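Local coordinates for secreted protein (Streptomyces lividans TK24, PDB 5LXZ), which probably acts as a copper-radical oxidase of the AA5 family, related to galactose oxidase, with its metal bound at a Kelch beta-propeller, at residues A[248-253]-A[296-301]; A[118-123]-A[203-208]. The protein carries 1 engineered substitution. One frame throughout, in Å; residues are numbered along the deposited sequence.

Interaction 1: residues A[248-253]-A[296-301]; sequences YPTLTT and PTYPAL. With CU (copper (II) ion), chain B; EDO (1,2-ethanediol), chain P.
At the copper-radical site of the Kelch beta-propeller, Tyr-248 packs against Tyr-298 from the neighbouring blade. The phenol oxygen Tyr-248 OH binds the copper(II) ion at 2.1 Å, with a water, His-461 and His-548 also bound; Tyr-460 hydrogen-bonds to the same phenol. Tyr-248, modelled in two conformers and described here in one, also touches Cys-80, as expected of the tyrosine-cysteine cofactor in galactose oxidase relatives. Tyr-298 supplies second-shell packing: its CE2 lies over one face of the Tyr-248 ring, 3.4 Å from Tyr-248 CG, with planes 25° apart and the rings slid so far that they barely overlap. In return, Tyr-248 CB sits over the Tyr-298 ring in a CH-pi contact. Replacing Tyr-298 by an alanine would probably uncover that face of the metal-binding ring and leave the Thr-81 carbonyl without the hydroxyl it now receives. The backbone joins in, Tyr-298 N donating to Tyr-248 O (3.0 Å, 169°). Beyond this point strand 250-253 runs nearly parallel to the loop leading into strand 301-303 of the next blade, and threonines bridge them where no strand-to-strand pairing exists. Thr-250 OG1 donates to Pro-299 O at 2.8 Å. Thr-252 holds OG1 anti to its own N (chi1 -163°), which brings the hydroxyl to Leu-301 O at 2.7 Å, above the carbonyl plane. Small beta-branched residues suit this seam: each offers one donor plus a methyl, and Thr-250 CG2 meets Leu-301 CD1. Pro-249 O, buried against Tyr-298 CE1 at 3.1 Å, has no hydrogen-bond partner.

Interaction 2: residues A[118-123]-A[203-208]; sequences NENPDK and ARNTYG
In the GlxA beta barrel domain, a pair of consecutive Asx turns opens where Asn-118 meets Thr-206, an antiparallel non-hydrogen-bonded pair that joins the end of strand 111-118 to the start of strand 206-210. One step further, Glu-119 N donates to Asn-205 O over 2.8 Å, an almost straight bond (174°) in the carbonyl plane that catches the last residue of helix 200-205. The same carbonyl accepts a CA-H contact from Asn-118.

Asn-118 suits its place because its amide can both accept and donate. With CG anti to the backbone N (chi1 176°), Asn-118 OD1 reaches forward to take Asn-120 N at 2.9 Å, the donor standing above the carbonyl plane, while Asn-118 ND2 gives a bond to Lys-123 O at 2.9 Å, along a lone pair, and another to Pro-151 O. Thus one side chain ties both ends of the loop. Asn-118 OD1 also receives a water at 2.7 Å, and that water donates to Thr-206 OG1 at 2.8 Å, bridging the segments on the face that carries both residues. A second water accepts from both Asn-120 ND2 and Asn-205 ND2, linking two amide donors that lie close without bonding to each other.

Toward solvent, Glu-119 is modelled in two conformers; in the one described, Glu-119 OE2 approaches the edge of the Tyr-207 ring, 3.5 Å from Tyr-207 CE1, carboxylate and ring planes 86° apart, a touch left doubtful by the second conformer. The ring itself stacks on His-117, and Lys-123 NZ forms a salt bridge with Asp-202 of the helix. Asn-120 OD1 accepts Asp-122 N at 2.9 Å, completing the second of two successive Asx turns by which the chain leaves its strand.

Interaction 1 is buried close to the centre of the chain, whereas interaction 2 lies on the surface of the barrel domain, with centres 33 Å apart and nearest atoms about 17 Å apart. They share no strand or helix: 248-253 and 296-301 join neighbouring propeller blades, while 118-123 and 203-208 meet where a loop and a helix end adjoin paired strands of one sheet. The chemistry follows the setting. In the core, a tyrosine pair lies beside the metal, threonine hydroxyls fasten the seam leading away from it, and only one main-chain bond crosses. At the surface, amide side chains, waters and charged groups shape a loop that one backbone bond and one beta bridge fasten to its partner.

Interaction 1: residues A[248-253]-A[296-301]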
# COMPACT_ATOMS: atom_id res chain seq x y z
N TYR A 248 6.08 6.78 -2.66
CA TYR A 248 5.59 5.39 -2.60
C TYR A 248 6.52 4.41 -1.86
O TYR A 248 6.73 3.27 -2.29
CB TYR A 248 5.30 4.81 -3.98
CG TYR A 248 4.17 5.34 -4.75
CD1 TYR A 248 3.38 6.40 -4.31
CD2 TYR A 248 3.85 4.70 -5.93
CE1 TYR A 248 2.32 6.83 -5.08
CE2 TYR A 248 2.82 5.14 -6.69
CZ TYR A 248 2.06 6.18 -6.27
OH TYR A 248 1.04 6.52 -7.10
N PRO A 249 7.09 4.81 -0.73
CA PRO A 249 7.85 3.85 0.06
C PRO A 249 6.93 2.95 0.92
O PRO A 249 5.82 3.35 1.29
CB PRO A 249 8.69 4.75 0.95
CG PRO A 249 7.75 5.83 1.28
CD PRO A 249 6.96 6.08 0.01
N THR A 250 7.44 1.76 1.26
CA THR A 250 6.83 1.02 2.37
C THR A 250 7.58 1.32 3.63
O THR A 250 8.81 1.30 3.64
CB THR A 250 6.83 -0.48 2.09
OG1 THR A 250 5.79 -0.72 1.14
CG2 THR A 250 6.54 -1.33 3.31
N LEU A 251 6.82 1.57 4.71
CA LEU A 251 7.34 1.63 6.06
C LEU A 251 6.84 0.43 6.82
O LEU A 251 5.63 0.19 6.82
CB LEU A 251 6.84 2.90 6.74
CG LEU A 251 7.73 4.14 6.59
CD1 LEU A 251 8.04 4.53 5.20
CD2 LEU A 251 7.04 5.30 7.35
N THR A 252 7.71 -0.34 7.42
CA THR A 252 7.30 -1.56 8.11
C THR A 252 8.11 -1.75 9.38
O THR A 252 9.29 -1.47 9.42
CB THR A 252 7.38 -2.77 7.13
OG1 THR A 252 6.63 -3.86 7.66
CG2 THR A 252 8.76 -3.18 6.81
N THR A 253 7.45 -2.21 10.43
CA THR A 253 8.11 -2.38 11.74
C THR A 253 8.98 -3.61 11.80
O THR A 253 8.55 -4.69 11.37
CB THR A 253 7.04 -2.51 12.79
OG1 THR A 253 6.20 -1.33 12.74
CG2 THR A 253 7.63 -2.69 14.17
N PRO A 296 10.41 -2.92 -6.00
CA PRO A 296 9.47 -1.96 -6.55
C PRO A 296 8.80 -1.15 -5.45
O PRO A 296 9.02 -1.47 -4.28
CB PRO A 296 8.42 -2.82 -7.26
CG PRO A 296 8.59 -4.17 -6.68
CD PRO A 296 9.99 -4.32 -6.23
N THR A 297 7.96 -0.21 -5.81
CA THR A 297 7.31 0.66 -4.82
C THR A 297 6.21 -0.06 -4.08
O THR A 297 5.70 -1.09 -4.51
CB THR A 297 6.73 1.92 -5.48
OG1 THR A 297 5.66 1.55 -6.36
CG2 THR A 297 7.81 2.70 -6.18
N TYR A 298 5.86 0.47 -2.91
CA TYR A 298 4.93 -0.15 -1.98
C TYR A 298 5.09 -1.67 -1.92
O TYR A 298 4.09 -2.42 -2.01
CB TYR A 298 3.47 0.26 -2.23
CG TYR A 298 3.14 1.69 -1.91
CD1 TYR A 298 3.47 2.24 -0.69
CD2 TYR A 298 2.45 2.51 -2.81
CE1 TYR A 298 3.16 3.54 -0.38
CE2 TYR A 298 2.15 3.82 -2.52
CZ TYR A 298 2.46 4.33 -1.30
OH TYR A 298 2.11 5.65 -1.05
N PRO A 299 6.31 -2.17 -1.69
CA PRO A 299 6.45 -3.61 -1.53
C PRO A 299 5.72 -4.07 -0.30
O PRO A 299 5.80 -3.47 0.74
CB PRO A 299 7.95 -3.84 -1.41
CG PRO A 299 8.42 -2.52 -0.82
CD PRO A 299 7.57 -1.44 -1.40
N ALA A 300 4.98 -5.17 -0.40
CA ALA A 300 4.25 -5.69 0.75
C ALA A 300 5.19 -6.47 1.66
O ALA A 300 5.48 -7.63 1.37
CB ALA A 300 3.10 -6.54 0.29
N LEU A 301 5.65 -5.82 2.72
CA LEU A 301 6.71 -6.34 3.59
C LEU A 301 6.16 -6.51 5.01
O LEU A 301 5.80 -5.53 5.65
CB LEU A 301 7.88 -5.37 3.64
CG LEU A 301 8.55 -5.07 2.31
CD1 LEU A 301 9.63 -4.01 2.49
CD2 LEU A 301 9.18 -6.32 1.70
CU CU B . -0.83 6.64 -6.25
C1 EDO P . 2.63 1.72 2.80
O1 EDO P . 2.02 2.79 3.54
C2 EDO P . 3.26 0.77 3.75
O2 EDO P . 3.94 1.62 4.68
O HOH W 1 -0.27 8.14 -7.74

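Interaction 2: residues A[118-123]-A[203-208]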
# COMPACT_ATOMS: atom_id res chain seq x y z
N ASN A 118 25.18 10.54 -18.45
CA ASN A 118 26.47 10.79 -19.10
C ASN A 118 27.56 10.48 -18.09
O ASN A 118 27.70 11.20 -17.09
CB ASN A 118 26.53 12.23 -19.57
CG ASN A 118 27.88 12.59 -20.16
OD1 ASN A 118 28.68 11.74 -20.54
ND2 ASN A 118 28.13 13.90 -20.28
N GLU A 119 28.30 9.40 -18.35
CA GLU A 119 29.40 8.99 -17.49
C GLU A 119 30.71 9.72 -17.80
O GLU A 119 31.69 9.51 -17.13
CB GLU A 119 29.64 7.48 -17.63
CG GLU A 119 28.42 6.66 -17.22
CD GLU A 119 28.73 5.19 -17.07
OE1 GLU A 119 29.73 4.71 -17.63
OE2 GLU A 119 27.94 4.51 -16.39
N ASN A 120 30.72 10.56 -18.83
CA ASN A 120 31.94 11.31 -19.25
C ASN A 120 32.09 12.58 -18.42
O ASN A 120 31.29 13.49 -18.55
CB ASN A 120 31.89 11.63 -20.73
CG ASN A 120 33.26 12.04 -21.29
OD1 ASN A 120 34.12 12.44 -20.53
ND2 ASN A 120 33.46 11.91 -22.58
N PRO A 121 33.16 12.67 -17.59
CA PRO A 121 33.40 13.90 -16.81
C PRO A 121 34.01 15.06 -17.60
O PRO A 121 34.03 16.18 -17.09
CB PRO A 121 34.37 13.43 -15.73
CG PRO A 121 35.16 12.37 -16.41
CD PRO A 121 34.20 11.66 -17.34
N ASP A 122 34.47 14.79 -18.82
CA ASP A 122 35.20 15.77 -19.65
C ASP A 122 34.33 16.63 -20.55
O ASP A 122 34.76 17.71 -20.99
CB ASP A 122 36.22 15.04 -20.55
CG ASP A 122 37.28 14.23 -19.77
OD1 ASP A 122 37.39 14.37 -18.54
OD2 ASP A 122 38.00 13.44 -20.40
N LYS A 123 33.13 16.15 -20.90
CA LYS A 123 32.27 16.91 -21.77
C LYS A 123 30.81 16.55 -21.56
O LYS A 123 30.49 15.43 -21.11
CB LYS A 123 32.67 16.75 -23.25
CG LYS A 123 32.64 15.35 -23.80
CD LYS A 123 33.09 15.30 -25.26
CE LYS A 123 33.04 13.88 -25.81
NZ LYS A 123 31.65 13.44 -26.18
N ALA A 203 29.10 5.93 -26.81
CA ALA A 203 28.17 4.81 -26.60
C ALA A 203 28.34 4.16 -25.25
O ALA A 203 27.34 3.83 -24.59
CB ALA A 203 28.34 3.76 -27.68
N ARG A 204 29.58 3.98 -24.81
CA ARG A 204 29.83 3.39 -23.49
C ARG A 204 29.35 4.31 -22.38
O ARG A 204 28.78 3.87 -21.39
CB ARG A 204 31.31 3.07 -23.29
CG ARG A 204 31.86 1.98 -24.19
CD ARG A 204 33.26 1.53 -23.74
NE ARG A 204 34.22 2.63 -23.73
CZ ARG A 204 34.89 3.09 -24.80
NH1 ARG A 204 34.74 2.55 -26.01
NH2 ARG A 204 35.75 4.11 -24.66
N ASN A 205 29.50 5.62 -22.61
CA ASN A 205 29.26 6.60 -21.57
C ASN A 205 27.86 7.20 -21.51
O ASN A 205 27.55 7.91 -20.57
CB ASN A 205 30.23 7.77 -21.78
CG ASN A 205 31.70 7.38 -21.58
OD1 ASN A 205 32.01 6.45 -20.86
ND2 ASN A 205 32.61 8.12 -22.22
N THR A 206 27.02 6.95 -22.51
CA THR A 206 25.73 7.61 -22.59
C THR A 206 24.65 6.54 -22.71
O THR A 206 24.71 5.71 -23.61
CB THR A 206 25.64 8.55 -23.82
OG1 THR A 206 26.89 9.21 -23.99
CG2 THR A 206 24.54 9.58 -23.64
N TYR A 207 23.69 6.58 -21.78
CA TYR A 207 22.52 5.67 -21.88
C TYR A 207 21.34 6.29 -21.17
O TYR A 207 21.49 7.24 -20.42
CB TYR A 207 22.86 4.31 -21.26
CG TYR A 207 23.25 4.37 -19.83
CD1 TYR A 207 24.58 4.64 -19.46
CD2 TYR A 207 22.32 4.23 -18.82
CE1 TYR A 207 24.94 4.72 -18.15
CE2 TYR A 207 22.68 4.33 -17.49
CZ TYR A 207 23.99 4.59 -17.16
OH TYR A 207 24.31 4.66 -15.82
N GLY A 208 20.16 5.73 -21.39
CA GLY A 208 18.95 6.24 -20.78
C GLY A 208 18.42 5.27 -19.75
O GLY A 208 18.70 4.06 -19.84
O HOH W 2 28.87 10.93 -23.09
O HOH W 3 31.40 10.39 -24.04